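Local coordinates for protein ML032222a iGluR (PDB 4YKI) that forms the ligand-binding domain of a ctenophore ionotropic glutamate receptor subunit, binds glycine, and probably couples its binding to opening of the channel, at residues Glu54-Asp59 / Ile77-Asp82; Ser35-Asp40 / Pro107-Gly112. One frame throughout, in Å; residues are numbered along the deposited sequence.

Contact 1 (Glu54-Asp59 / Ile77-Asp82); sequences EYIQPD and IRDLLD
Asp-79 OD2 takes two water hydrogens while lying against Pro-58, whose CA comes to 3.3 Å from the same oxygen. The strand Glu-54 to Ile-56 is at one border of the three-stranded parallel sheet in the first lobe of this periplasmic-binding-protein-like clamshell. The helix that carries Asp-79 belongs to the beta-alpha-beta crossover that leaves this strand, passes over strand 9-13 and returns as strand 87-89. On the strand 87-89 side of the helix, Ile-77 and Leu-80 rest on Ile-88.

No direct hydrogen bond joins the two segments, so the contact illustrates how a buried carboxylate can be tied to backbone through water. CG of Asp-79 stands beside its backbone N, opposite the carbonyl carbon (chi1 -82°), which carries the carboxylate out to the turn that follows the strand. One water donates to OD2 of Asp-79 at 2.8 Å and to the carbonyl O of Ile-56. A second donates to the same OD2 at 2.9 Å and to the carbonyl O of Gln-57. The two waters subtend about 120° at OD2, so they approach from well-separated directions, and each water bridges one of two consecutive carbonyl oxygens to the same carboxylate oxygen. All four of these bonds use water hydrogens, consistent with an ionised carboxylate. The other oxygen works with a backbone donor instead: a third water gives a hydrogen to Asp-79 OD1 at 2.9 Å and accepts one from the backbone N of Asp-59 at 3.2 Å.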
loop_
_atom_site.group_PDB
_atom_site.type_symbol
_atom_site.label_atom_id
_atom_site.label_comp_id
_atom_site.label_asym_id
_atom_site.label_seq_id
_atom_site.Cartn_x
_atom_site.Cartn_y
_atom_site.Cartn_z
ATOM N N GLU B 54 -22.218 5.725 13.244
ATOM C CA GLU B 54 -21.808 6.014 14.607
ATOM C C GLU B 54 -20.529 5.252 14.859
ATOM O O GLU B 54 -20.242 4.280 14.170
ATOM C CB GLU B 54 -22.882 5.590 15.610
ATOM C CG GLU B 54 -23.091 4.072 15.676
ATOM C CD GLU B 54 -24.243 3.689 16.564
ATOM O OE1 GLU B 54 -25.355 3.524 16.019
ATOM O OE2 GLU B 54 -24.033 3.557 17.792
ATOM N N TYR B 55 -19.782 5.666 15.874
ATOM C CA TYR B 55 -18.569 4.980 16.268
ATOM C C TYR B 55 -18.797 4.180 17.542
ATOM O O TYR B 55 -19.441 4.668 18.477
ATOM C CB TYR B 55 -17.449 5.992 16.481
ATOM C CG TYR B 55 -16.986 6.754 15.254
ATOM C CD1 TYR B 55 -16.215 6.136 14.278
ATOM C CD2 TYR B 55 -17.290 8.092 15.086
ATOM C CE1 TYR B 55 -15.774 6.831 13.179
ATOM C CE2 TYR B 55 -16.855 8.800 13.984
ATOM C CZ TYR B 55 -16.081 8.167 13.042
ATOM O OH TYR B 55 -15.592 8.863 11.955
ATOM N N ILE B 56 -18.257 2.975 17.579
ATOM C CA ILE B 56 -18.376 2.070 18.726
ATOM C C ILE B 56 -16.972 1.615 19.115
ATOM O O ILE B 56 -16.233 1.029 18.312
ATOM C CB ILE B 56 -19.249 0.838 18.404
ATOM C CG1 ILE B 56 -20.664 1.311 18.019
ATOM C CG2 ILE B 56 -19.263 -0.185 19.585
ATOM C CD1 ILE B 56 -21.692 0.232 17.818
ATOM N N GLN B 57 -16.605 1.911 20.358
ATOM C CA GLN B 57 -15.323 1.482 20.885
ATOM C C GLN B 57 -15.447 0.159 21.611
ATOM O O GLN B 57 -16.418 -0.080 22.299
ATOM C CB GLN B 57 -14.785 2.526 21.853
ATOM C CG GLN B 57 -14.711 3.917 21.296
ATOM C CD GLN B 57 -13.881 4.812 22.170
ATOM O OE1 GLN B 57 -12.685 4.579 22.363
ATOM N NE2 GLN B 57 -14.509 5.850 22.720
ATOM N N PRO B 58 -14.439 -0.710 21.501
ATOM C CA PRO B 58 -14.483 -1.944 22.288
ATOM C C PRO B 58 -14.290 -1.640 23.762
ATOM O O PRO B 58 -13.474 -0.787 24.113
ATOM C CB PRO B 58 -13.302 -2.751 21.752
ATOM C CG PRO B 58 -12.334 -1.709 21.326
ATOM C CD PRO B 58 -13.179 -0.580 20.758
ATOM N N ASP B 59 -15.033 -2.326 24.614
ATOM C CA ASP B 59 -14.894 -2.127 26.040
ATOM C C ASP B 59 -13.457 -2.373 26.531
ATOM O O ASP B 59 -12.986 -1.723 27.466
ATOM C CB ASP B 59 -15.870 -3.057 26.776
ATOM C CG ASP B 59 -17.325 -2.771 26.438
ATOM O OD1 ASP B 59 -17.655 -1.589 26.231
ATOM O OD2 ASP B 59 -18.150 -3.722 26.419
ATOM N N ILE B 77 -11.292 -6.027 16.478
ATOM C CA ILE B 77 -11.460 -7.202 15.630
ATOM C C ILE B 77 -12.631 -8.048 16.146
ATOM O O ILE B 77 -13.508 -8.453 15.385
ATOM C CB ILE B 77 -10.182 -8.064 15.571
ATOM C CG1 ILE B 77 -8.962 -7.275 15.058
ATOM C CG2 ILE B 77 -10.429 -9.290 14.694
ATOM C CD1 ILE B 77 -9.035 -6.796 13.638
ATOM N N ARG B 78 -12.647 -8.314 17.453
ATOM C CA ARG B 78 -13.708 -9.125 18.043
ATOM C C ARG B 78 -15.079 -8.482 17.869
ATOM O O ARG B 78 -16.054 -9.163 17.565
ATOM C CB ARG B 78 -13.418 -9.403 19.527
ATOM C CG ARG B 78 -14.478 -10.210 20.256
ATOM C CD ARG B 78 -14.708 -11.600 19.681
ATOM N NE ARG B 78 -15.648 -12.358 20.515
ATOM C CZ ARG B 78 -15.316 -13.034 21.613
ATOM N NH1 ARG B 78 -14.061 -13.114 22.034
ATOM N NH2 ARG B 78 -16.268 -13.646 22.291
ATOM N N ASP B 79 -15.154 -7.163 18.052
ATOM C CA ASP B 79 -16.437 -6.488 17.885
ATOM C C ASP B 79 -16.952 -6.642 16.457
ATOM O O ASP B 79 -18.147 -6.786 16.232
ATOM C CB ASP B 79 -16.318 -5.000 18.223
ATOM C CG ASP B 79 -16.404 -4.688 19.710
ATOM O OD1 ASP B 79 -16.518 -5.602 20.548
ATOM O OD2 ASP B 79 -16.316 -3.470 20.008
ATOM N N LEU B 80 -16.045 -6.565 15.477
ATOM C CA LEU B 80 -16.435 -6.758 14.077
ATOM C C LEU B 80 -16.947 -8.194 13.848
ATOM O O LEU B 80 -17.998 -8.387 13.263
ATOM C CB LEU B 80 -15.234 -6.443 13.177
ATOM C CG LEU B 80 -15.499 -6.421 11.678
ATOM C CD1 LEU B 80 -16.405 -5.269 11.313
ATOM C CD2 LEU B 80 -14.208 -6.287 10.917
ATOM N N LEU B 81 -16.210 -9.187 14.337
ATOM C CA LEU B 81 -16.611 -10.591 14.203
ATOM C C LEU B 81 -17.954 -10.867 14.850
ATOM O O LEU B 81 -18.710 -11.694 14.361
ATOM C CB LEU B 81 -15.555 -11.509 14.806
ATOM C CG LEU B 81 -14.233 -11.531 14.032
ATOM C CD1 LEU B 81 -13.182 -12.293 14.808
ATOM C CD2 LEU B 81 -14.389 -12.149 12.638
ATOM N N ASP B 82 -18.245 -10.155 15.944
ATOM C CA ASP B 82 -19.490 -10.353 16.678
ATOM C C ASP B 82 -20.639 -9.500 16.156
ATOM O O ASP B 82 -21.702 -9.478 16.764
ATOM C CB ASP B 82 -19.279 -10.017 18.155
ATOM C CG ASP B 82 -18.456 -11.054 18.899
ATOM O OD1 ASP B 82 -18.215 -12.157 18.360
ATOM O OD2 ASP B 82 -18.042 -10.737 20.025
HETATM O O HOH W 1 -15.288 -1.704 18.137
HETATM O O HOH W 2 -18.151 -2.524 22.011
HETATM O O HOH W 3 -16.921 -4.427 23.137
#

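Contact 2 (Ser35-Asp40 / Pro107-Gly112); sequences SGMVND and PFMDAG. With MG (magnesium ion), chain D.
Met-37, the residue after the N-cap Gly-36, stretches across to both Phe-108 and Met-109 with its terminal methyl. Helix 37-49 of the first lobe here packs on the start of strand 109-118, one of the strands that, as in other glutamate-receptor ligand-binding domains, runs between the lobes of the clamshell. Met-37 is extended from CA to CE, with CG anti to the backbone N (chi1 173°), and the whole length of the chain is spent on reaching the opposite segment. Its CE is 4.2 Å from CD1 of the Phe-108 ring, approached obliquely. The same Met-37 CE touches Met-109 CE at 4.0 Å, methyl against methyl, although the two chains as a whole cross at a slant. Met-109 also starts anti to its own N, but it bends at chi3 (-63°), turning its methyl aside from the line of the chain.

Val-38, next along the helix, contributes CG2, which lies 4.4 Å from Phe-108 CZ and likewise comes in obliquely. Two residues on, Asp-40 N donates to the carbonyl O of Gly-36 in the first turn of the helix, while its carboxylate forms a salt bridge to Lys-247 of helix 240-248.

Beyond this patch, Asp-110 OD1 binds a magnesium ion at 2.1 Å, together with two waters, Glu-213, and Asp-110 and Glu-213 of the second subunit. Tyr-214, a residue of the glycine pocket, pairs by backbone hydrogen bonds with Phe-108 and Met-109. The closest contacts between the two segments are of methyl groups with one another and with ring carbons, with no hydrogen bond between them, so shape and burial, rather than polar pairing, hold the helix start beside a strand that goes on to bind metal.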
loop_
_atom_site.group_PDB
_atom_site.type_symbol
_atom_site.label_atom_id
_atom_site.label_comp_id
_atom_site.label_asym_id
_atom_site.label_seq_id
_atom_site.Cartn_x
_atom_site.Cartn_y
_atom_site.Cartn_z
ATOM N N SER B 35 -12.689 13.367 15.898
ATOM C CA SER B 35 -12.031 14.182 14.896
ATOM C C SER B 35 -10.742 13.471 14.485
ATOM O O SER B 35 -10.291 12.543 15.145
ATOM C CB SER B 35 -11.738 15.587 15.420
ATOM O OG SER B 35 -10.907 15.537 16.565
ATOM N N GLY B 36 -10.136 13.925 13.395
ATOM C CA GLY B 36 -8.858 13.411 12.951
ATOM C C GLY B 36 -8.869 12.984 11.497
ATOM O O GLY B 36 -9.875 13.133 10.802
ATOM N N MET B 37 -7.730 12.482 11.027
ATOM C CA MET B 37 -7.594 12.051 9.642
ATOM C C MET B 37 -8.631 11.010 9.256
ATOM O O MET B 37 -9.269 11.117 8.200
ATOM C CB MET B 37 -6.187 11.508 9.415
ATOM C CG MET B 37 -5.999 10.887 8.046
ATOM S SD MET B 37 -4.298 10.413 7.778
ATOM C CE MET B 37 -4.335 9.812 6.093
ATOM N N VAL B 38 -8.792 9.980 10.076
ATOM C CA VAL B 38 -9.753 8.938 9.744
ATOM C C VAL B 38 -11.186 9.480 9.787
ATOM O O VAL B 38 -12.010 9.155 8.939
ATOM C CB VAL B 38 -9.574 7.686 10.643
ATOM C CG1 VAL B 38 -10.737 6.725 10.522
ATOM C CG2 VAL B 38 -8.272 6.978 10.245
ATOM N N ASN B 39 -11.502 10.313 10.778
ATOM C CA ASN B 39 -12.814 10.919 10.818
ATOM C C ASN B 39 -13.118 11.696 9.538
ATOM O O ASN B 39 -14.215 11.621 9.007
ATOM C CB ASN B 39 -12.977 11.825 12.033
ATOM C CG ASN B 39 -14.384 12.362 12.140
ATOM O OD1 ASN B 39 -15.333 11.611 12.324
ATOM N ND2 ASN B 39 -14.528 13.668 12.022
ATOM N N ASP B 40 -12.147 12.465 9.058
ATOM C CA ASP B 40 -12.339 13.224 7.819
ATOM C C ASP B 40 -12.600 12.285 6.636
ATOM O O ASP B 40 -13.408 12.594 5.782
ATOM C CB ASP B 40 -11.123 14.119 7.516
ATOM C CG ASP B 40 -11.037 15.352 8.389
ATOM O OD1 ASP B 40 -12.004 15.671 9.106
ATOM O OD2 ASP B 40 -9.993 16.025 8.293
ATOM N N PRO B 107 -5.738 -0.264 0.884
ATOM C CA PRO B 107 -4.991 0.392 1.962
ATOM C C PRO B 107 -4.662 1.838 1.649
ATOM O O PRO B 107 -4.652 2.221 0.472
ATOM C CB PRO B 107 -3.717 -0.453 2.045
ATOM C CG PRO B 107 -3.487 -0.941 0.674
ATOM C CD PRO B 107 -4.872 -1.157 0.086
ATOM N N PHE B 108 -4.349 2.616 2.680
ATOM C CA PHE B 108 -4.073 4.032 2.499
ATOM C C PHE B 108 -2.732 4.549 3.033
ATOM O O PHE B 108 -2.438 5.715 2.844
ATOM C CB PHE B 108 -5.241 4.885 3.038
ATOM C CG PHE B 108 -5.477 4.776 4.534
ATOM C CD1 PHE B 108 -4.858 5.659 5.419
ATOM C CD2 PHE B 108 -6.351 3.831 5.058
ATOM C CE1 PHE B 108 -5.085 5.579 6.801
ATOM C CE2 PHE B 108 -6.584 3.749 6.432
ATOM C CZ PHE B 108 -5.939 4.614 7.303
ATOM N N MET B 109 -1.904 3.715 3.649
ATOM C CA MET B 109 -0.611 4.197 4.165
ATOM C C MET B 109 0.367 3.065 4.460
ATOM O O MET B 109 0.121 2.211 5.298
ATOM C CB MET B 109 -0.822 5.017 5.443
ATOM C CG MET B 109 0.436 5.676 5.950
ATOM S SD MET B 109 0.171 6.716 7.403
ATOM C CE MET B 109 -0.910 7.939 6.756
ATOM N N ASP B 110 1.528 3.082 3.819
ATOM C CA ASP B 110 2.608 2.166 4.158
ATOM C C ASP B 110 3.107 2.499 5.551
ATOM O O ASP B 110 3.220 3.655 5.917
ATOM C CB ASP B 110 3.810 2.324 3.175
ATOM C CG ASP B 110 3.724 1.466 1.907
ATOM O OD1 ASP B 110 2.642 0.939 1.567
ATOM O OD2 ASP B 110 4.779 1.378 1.226
ATOM N N ALA B 111 3.453 1.466 6.297
ATOM C CA ALA B 111 4.009 1.639 7.627
ATOM C C ALA B 111 4.979 0.504 7.924
ATOM O O ALA B 111 4.953 -0.562 7.287
ATOM C CB ALA B 111 2.893 1.689 8.679
ATOM N N GLY B 112 5.850 0.766 8.884
ATOM C CA GLY B 112 6.786 -0.212 9.377
ATOM C C GLY B 112 6.795 -0.210 10.888
ATOM O O GLY B 112 6.236 0.682 11.533
HETATM MG MG MG D . 1.299 0.703 0.006
HETATM O O HOH W 4 2.330 -0.938 -0.823
HETATM O O HOH W 5 0.072 2.223 0.802
#

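How the contacts relate
The centres of the two contacts lie about 18 Å apart, and contact 1 is nested along the chain within the loop that contact 2 closes: 35-40, 54-59, 77-82, 107-112. Helix 37-49 leads directly into strand 52-56, and Tyr-55 OH meets Asn-39 OD1 at 2.8 Å, probably a hydrogen bond, so the pieces touch as well as follow each other. Contact 1 lies within the first lobe, tying its parallel sheet to the crossover helix, whereas contact 2 joins a helix of that lobe to strand 109-118 of the larger mixed sheet. Through Asp-110, that strand takes part in the magnesium site shared with the second subunit.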